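Local atomic coordinates of anti-sigma-E factor ChrR (Rhodobacter sphaeroides, PDB entry 2Z2S), a protein that binds the extracytoplasmic function sigma factor RpoE and holds it inactive, and that also takes part in the response to singlet oxygen. Residues 4-9 / 36-41; 28-33 / 90-95. All blocks are in the same frame, centred on the assembly; numbering follows the deposited sequence.

Interaction 1: residues 4-9 / 36-41; sequences RHHVSD and DECRAR. With ZN (zinc ion), chain I.
His-6 and Cys-38 meet at a zinc ion. The His-6 ring turns its ND1 to the metal, 2.0 Å from the zinc ion. Cys-38 SG binds from the first turn of helix 36-54, 2.2 Å from the zinc. His-31 and Cys-35 complete the Cys2His2 site. Glu-37 CG lies over one face of the His-6 ring, toward its rim and 4.2 Å from His-6 CE1. His-6 chi1 of -51° sets the ring beside its own backbone N, and chi2 of -73° turns ND1 to the metal. Arg-41 NH2 lies 3.8 Å from His-6 CD2, with the guanidinium and ring planes 59° apart. Val-7 N sends a weak but nearly straight hydrogen bond to Cys-38 SG, 3.6 Å long. Asp-9 OD1 lies 4.3 Å from Arg-41 NH1, well out of the guanidinium plane, so charge alone links them. Arg-41 NE donates within that plane to the anti lone pair of Glu-37 OE2, at 2.6 Å. Glu-37 also has a salt bridge to another protein chain. An alanine at Arg-41 would probably leave Glu-37 leaning on that chain alone and Asp-9 without its nearby positive charge. The zinc thus ties the N-terminal loop to helix 36-54, and the weak N-H bond probably tempers the thiolate charge.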
loop_
_atom_site.group_PDB
_atom_site.type_symbol
_atom_site.label_atom_id
_atom_site.label_comp_id
_atom_site.label_asym_id
_atom_site.label_seq_id
_atom_site.Cartn_x
_atom_site.Cartn_y
_atom_site.Cartn_z
ATOM N N ARG B 4 -15.686 11.470 -2.062
ATOM C CA ARG B 4 -15.975 11.560 -3.480
ATOM C C ARG B 4 -14.714 11.850 -4.280
ATOM O O ARG B 4 -14.747 11.849 -5.508
ATOM C CB ARG B 4 -17.016 12.655 -3.737
ATOM C CG ARG B 4 -17.911 12.985 -2.541
ATOM C CD ARG B 4 -18.996 13.989 -2.940
ATOM N NE ARG B 4 -19.192 15.063 -1.958
ATOM C CZ ARG B 4 -19.742 14.906 -0.754
ATOM N NH1 ARG B 4 -20.161 13.714 -0.364
ATOM N NH2 ARG B 4 -19.878 15.948 0.063
ATOM N N HIS B 5 -13.605 12.098 -3.589
ATOM C CA HIS B 5 -12.342 12.383 -4.258
ATOM C C HIS B 5 -11.254 11.403 -3.883
ATOM O O HIS B 5 -10.796 11.373 -2.743
ATOM C CB HIS B 5 -11.902 13.793 -3.939
ATOM C CG HIS B 5 -12.828 14.829 -4.477
ATOM N ND1 HIS B 5 -13.811 15.416 -3.710
ATOM C CD2 HIS B 5 -12.925 15.382 -5.708
ATOM C CE1 HIS B 5 -14.469 16.293 -4.445
ATOM N NE2 HIS B 5 -13.952 16.291 -5.661
ATOM N N HIS B 6 -10.816 10.631 -4.869
ATOM C CA HIS B 6 -9.831 9.586 -4.653
ATOM C C HIS B 6 -8.454 9.772 -5.250
ATOM O O HIS B 6 -8.151 10.799 -5.854
ATOM C CB HIS B 6 -10.439 8.282 -5.137
ATOM C CG HIS B 6 -11.800 8.034 -4.570
ATOM N ND1 HIS B 6 -12.003 7.669 -3.257
ATOM C CD2 HIS B 6 -13.031 8.174 -5.115
ATOM C CE1 HIS B 6 -13.301 7.596 -3.015
ATOM N NE2 HIS B 6 -13.945 7.901 -4.126
ATOM N N VAL B 7 -7.609 8.770 -5.054
ATOM C CA VAL B 7 -6.262 8.823 -5.574
ATOM C C VAL B 7 -6.337 8.376 -7.019
ATOM O O VAL B 7 -6.980 7.372 -7.324
ATOM C CB VAL B 7 -5.327 7.893 -4.790
ATOM C CG1 VAL B 7 -3.934 7.971 -5.347
ATOM C CG2 VAL B 7 -5.315 8.277 -3.364
ATOM N N SER B 8 -5.698 9.133 -7.909
ATOM C CA SER B 8 -5.710 8.815 -9.335
ATOM C C SER B 8 -5.152 7.429 -9.579
ATOM O O SER B 8 -4.359 6.928 -8.792
ATOM C CB SER B 8 -4.891 9.839 -10.110
ATOM O OG SER B 8 -3.534 9.801 -9.709
ATOM N N ASP B 9 -5.576 6.806 -10.673
ATOM C CA ASP B 9 -5.111 5.473 -11.002
ATOM C C ASP B 9 -3.607 5.439 -11.155
ATOM O O ASP B 9 -2.977 4.444 -10.802
ATOM C CB ASP B 9 -5.778 4.964 -12.284
ATOM C CG ASP B 9 -7.274 4.704 -12.106
ATOM O OD1 ASP B 9 -7.662 4.247 -11.009
ATOM O OD2 ASP B 9 -8.054 4.937 -13.066
ATOM N N ASP B 36 -12.164 2.743 1.732
ATOM C CA ASP B 36 -12.189 1.361 1.255
ATOM C C ASP B 36 -12.265 1.206 -0.251
ATOM O O ASP B 36 -11.899 0.170 -0.794
ATOM C CB ASP B 36 -13.335 0.593 1.886
ATOM C CG ASP B 36 -13.016 0.134 3.296
ATOM O OD1 ASP B 36 -11.820 0.094 3.647
ATOM O OD2 ASP B 36 -13.955 -0.200 4.050
ATOM N N GLU B 37 -12.737 2.230 -0.932
ATOM C CA GLU B 37 -12.829 2.163 -2.375
ATOM C C GLU B 37 -11.418 2.117 -2.968
ATOM O O GLU B 37 -11.084 1.240 -3.772
ATOM C CB GLU B 37 -13.597 3.388 -2.873
ATOM C CG GLU B 37 -13.527 3.623 -4.342
ATOM C CD GLU B 37 -13.798 2.374 -5.112
ATOM O OE1 GLU B 37 -14.767 1.682 -4.737
ATOM O OE2 GLU B 37 -13.051 2.085 -6.082
ATOM N N CYS B 38 -10.582 3.069 -2.559
ATOM C CA CYS B 38 -9.206 3.128 -3.053
ATOM C C CYS B 38 -8.397 1.936 -2.540
ATOM O O CYS B 38 -7.429 1.480 -3.167
ATOM C CB CYS B 38 -8.540 4.452 -2.645
ATOM S SG CYS B 38 -9.230 5.946 -3.453
ATOM N N ARG B 39 -8.809 1.424 -1.391
ATOM C CA ARG B 39 -8.146 0.278 -0.798
ATOM C C ARG B 39 -8.371 -0.957 -1.686
ATOM O O ARG B 39 -7.479 -1.790 -1.868
ATOM C CB ARG B 39 -8.715 0.044 0.586
ATOM C CG ARG B 39 -7.865 -0.835 1.456
ATOM C CD ARG B 39 -8.665 -1.152 2.679
ATOM N NE ARG B 39 -8.156 -0.568 3.912
ATOM C CZ ARG B 39 -7.008 -0.912 4.484
ATOM N NH1 ARG B 39 -6.241 -1.831 3.912
ATOM N NH2 ARG B 39 -6.657 -0.390 5.657
ATOM N N ALA B 40 -9.574 -1.077 -2.239
ATOM C CA ALA B 40 -9.880 -2.188 -3.130
ATOM C C ALA B 40 -9.170 -2.004 -4.474
ATOM O O ALA B 40 -8.813 -2.985 -5.146
ATOM C CB ALA B 40 -11.354 -2.280 -3.349
ATOM N N ARG B 41 -8.993 -0.748 -4.883
ATOM C CA ARG B 41 -8.293 -0.466 -6.135
ATOM C C ARG B 41 -6.810 -0.848 -6.036
ATOM O O ARG B 41 -6.260 -1.498 -6.939
ATOM C CB ARG B 41 -8.413 1.003 -6.477
ATOM C CG ARG B 41 -9.829 1.443 -6.623
ATOM C CD ARG B 41 -9.838 2.810 -7.236
ATOM N NE ARG B 41 -11.153 3.429 -7.215
ATOM C CZ ARG B 41 -11.387 4.690 -7.549
ATOM N NH1 ARG B 41 -10.382 5.471 -7.944
ATOM N NH2 ARG B 41 -12.615 5.184 -7.431
HETATM ZN ZN ZN I . -10.596 6.937 -2.041
#

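Interaction 2: residues 28-33 / 90-95; sequences VATHLS and APAPLA. With ZN (zinc ion), chain I.
The zinc-binding helix of the anti-sigma domain here meets residues 90-95 of the C-terminal region, the part required for the response to singlet oxygen. Helix 22-32 belongs to the zinc-associated anti-sigma (ZAS) fold. The contact is buried, and no hydrogen bond crosses it. Thr-30 and Ala-92 approach most nearly in the backbone, with their CA atoms 4.9 Å apart. The Ala-92 methyl points at the helix. Ala-92 CB lies 3.6 Å from Thr-30 CA, so the methyl faces the main chain of the helix, though its close fit is doubtful. Ser-33 sits beside the same methyl at the end of the helix, but the model is too tight there for its exact place to be trusted. Thr-30 meets the next two residues with its hydroxyl. Thr-30 OG1 is 3.4 Å from Pro-93 CD and 3.6 Å from Leu-94 CB. The Thr-30 side chain crosses both at a slant. Its chi1 of -64° keeps OG1 beside the backbone N, and there it hydrogen-bonds back to Leu-26 O, one turn earlier. The hydroxyl is therefore satisfied within its own helix while carbon packs on it. Leu-150 of strand 147-151 also touches Thr-30, bringing the cupin sheet against this helix. On a different side of the helix, His-31 points away from 90-95 and binds the zinc ion through NE2. The backbone of another protein chain also packs on Ala-29 and Pro-93. Between these two, Ala-29 CB lies 4.3 Å from Pro-93 CG.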
loop_
_atom_site.group_PDB
_atom_site.type_symbol
_atom_site.label_atom_id
_atom_site.label_comp_id
_atom_site.label_asym_id
_atom_site.label_seq_id
_atom_site.Cartn_x
_atom_site.Cartn_y
_atom_site.Cartn_z
ATOM N N VAL B 28 -1.040 8.990 0.131
ATOM C CA VAL B 28 -1.808 7.973 -0.561
ATOM C C VAL B 28 -2.281 6.882 0.393
ATOM O O VAL B 28 -3.448 6.485 0.373
ATOM C CB VAL B 28 -0.993 7.341 -1.672
ATOM C CG1 VAL B 28 -1.764 6.201 -2.294
ATOM C CG2 VAL B 28 -0.690 8.375 -2.714
ATOM N N ALA B 29 -1.377 6.405 1.240
ATOM C CA ALA B 29 -1.735 5.362 2.191
ATOM C C ALA B 29 -2.656 5.833 3.319
ATOM O O ALA B 29 -3.370 5.025 3.896
ATOM C CB ALA B 29 -0.475 4.722 2.774
ATOM N N THR B 30 -2.658 7.121 3.652
ATOM C CA THR B 30 -3.545 7.562 4.716
ATOM C C THR B 30 -4.930 7.594 4.127
ATOM O O THR B 30 -5.926 7.330 4.804
ATOM C CB THR B 30 -3.194 8.952 5.269
ATOM O OG1 THR B 30 -1.896 8.915 5.875
ATOM C CG2 THR B 30 -4.196 9.338 6.358
ATOM N N HIS B 31 -5.002 7.908 2.846
ATOM C CA HIS B 31 -6.297 7.917 2.206
ATOM C C HIS B 31 -6.755 6.469 2.198
ATOM O O HIS B 31 -7.858 6.170 2.635
ATOM C CB HIS B 31 -6.205 8.439 0.776
ATOM C CG HIS B 31 -7.521 8.466 0.073
ATOM N ND1 HIS B 31 -8.578 9.240 0.503
ATOM C CD2 HIS B 31 -7.963 7.801 -1.022
ATOM C CE1 HIS B 31 -9.614 9.053 -0.297
ATOM N NE2 HIS B 31 -9.265 8.184 -1.231
ATOM N N LEU B 32 -5.886 5.570 1.731
ATOM C CA LEU B 32 -6.222 4.151 1.655
ATOM C C LEU B 32 -6.766 3.592 2.954
ATOM O O LEU B 32 -7.634 2.716 2.942
ATOM C CB LEU B 32 -5.022 3.300 1.209
ATOM C CG LEU B 32 -4.490 3.412 -0.232
ATOM C CD1 LEU B 32 -3.545 2.268 -0.499
ATOM C CD2 LEU B 32 -5.619 3.386 -1.240
ATOM N N SER B 33 -6.289 4.076 4.087
ATOM C CA SER B 33 -6.829 3.526 5.317
ATOM C C SER B 33 -8.092 4.247 5.765
ATOM O O SER B 33 -8.643 3.919 6.810
ATOM C CB SER B 33 -5.807 3.594 6.429
ATOM O OG SER B 33 -5.870 4.878 6.984
ATOM N N ALA B 90 -6.203 10.540 12.636
ATOM C CA ALA B 90 -4.791 10.352 12.272
ATOM C C ALA B 90 -4.555 8.861 12.504
ATOM O O ALA B 90 -4.034 8.470 13.554
ATOM C CB ALA B 90 -3.914 11.164 13.191
ATOM N N PRO B 91 -4.910 8.014 11.515
ATOM C CA PRO B 91 -4.729 6.572 11.715
ATOM C C PRO B 91 -3.883 5.602 10.857
ATOM O O PRO B 91 -3.176 4.763 11.423
ATOM C CB PRO B 91 -6.164 6.103 11.762
ATOM C CG PRO B 91 -6.774 6.934 10.587
ATOM C CD PRO B 91 -6.011 8.260 10.565
ATOM N N ALA B 92 -3.940 5.684 9.529
ATOM C CA ALA B 92 -3.209 4.702 8.719
ATOM C C ALA B 92 -1.750 4.544 9.149
ATOM O O ALA B 92 -1.389 3.565 9.804
ATOM C CB ALA B 92 -3.340 5.027 7.219
ATOM N N PRO B 93 -0.880 5.449 8.717
ATOM C CA PRO B 93 0.516 5.374 9.106
ATOM C C PRO B 93 0.778 6.753 9.703
ATOM O O PRO B 93 1.539 6.899 10.642
ATOM C CB PRO B 93 1.219 5.131 7.774
ATOM C CG PRO B 93 0.421 5.859 6.821
ATOM C CD PRO B 93 -0.970 6.041 7.375
ATOM N N LEU B 94 0.120 7.761 9.143
ATOM C CA LEU B 94 0.223 9.136 9.615
ATOM C C LEU B 94 0.466 9.180 11.125
ATOM O O LEU B 94 1.244 9.996 11.617
ATOM C CB LEU B 94 -1.074 9.878 9.257
ATOM C CG LEU B 94 -1.234 11.395 9.379
ATOM C CD1 LEU B 94 -2.107 11.714 10.558
ATOM C CD2 LEU B 94 0.124 12.054 9.486
ATOM N N ALA B 95 -0.187 8.275 11.846
ATOM C CA ALA B 95 -0.065 8.183 13.295
ATOM C C ALA B 95 1.381 7.943 13.743
ATOM O O ALA B 95 1.757 8.277 14.862
ATOM C CB ALA B 95 -0.985 7.071 13.825
HETATM ZN ZN ZN I . -10.596 6.937 -2.041
#

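Overall arrangement
Both interactions involve the zinc site, but they use it differently. In interaction 1 the metal bridges the two segments and is bound by a side chain from each. In interaction 2 only one segment, through His-31, contributes one of the four ligands, and the other segment packs elsewhere on that helix. Interaction 1 is partly buried and mixes metal bonds with charged groups. Interaction 2 is buried and mostly apolar. Both lie against another protein chain, interaction 1 partly through salt bridges, interaction 2 through packing. The first stays within the anti-sigma domain; the second joins it to the C-terminal region. Their centres are about 13 Å apart. Cys-38 SG and His-31 NE2 come within 3.2 Å where helices 22-32 and 36-54 share the metal.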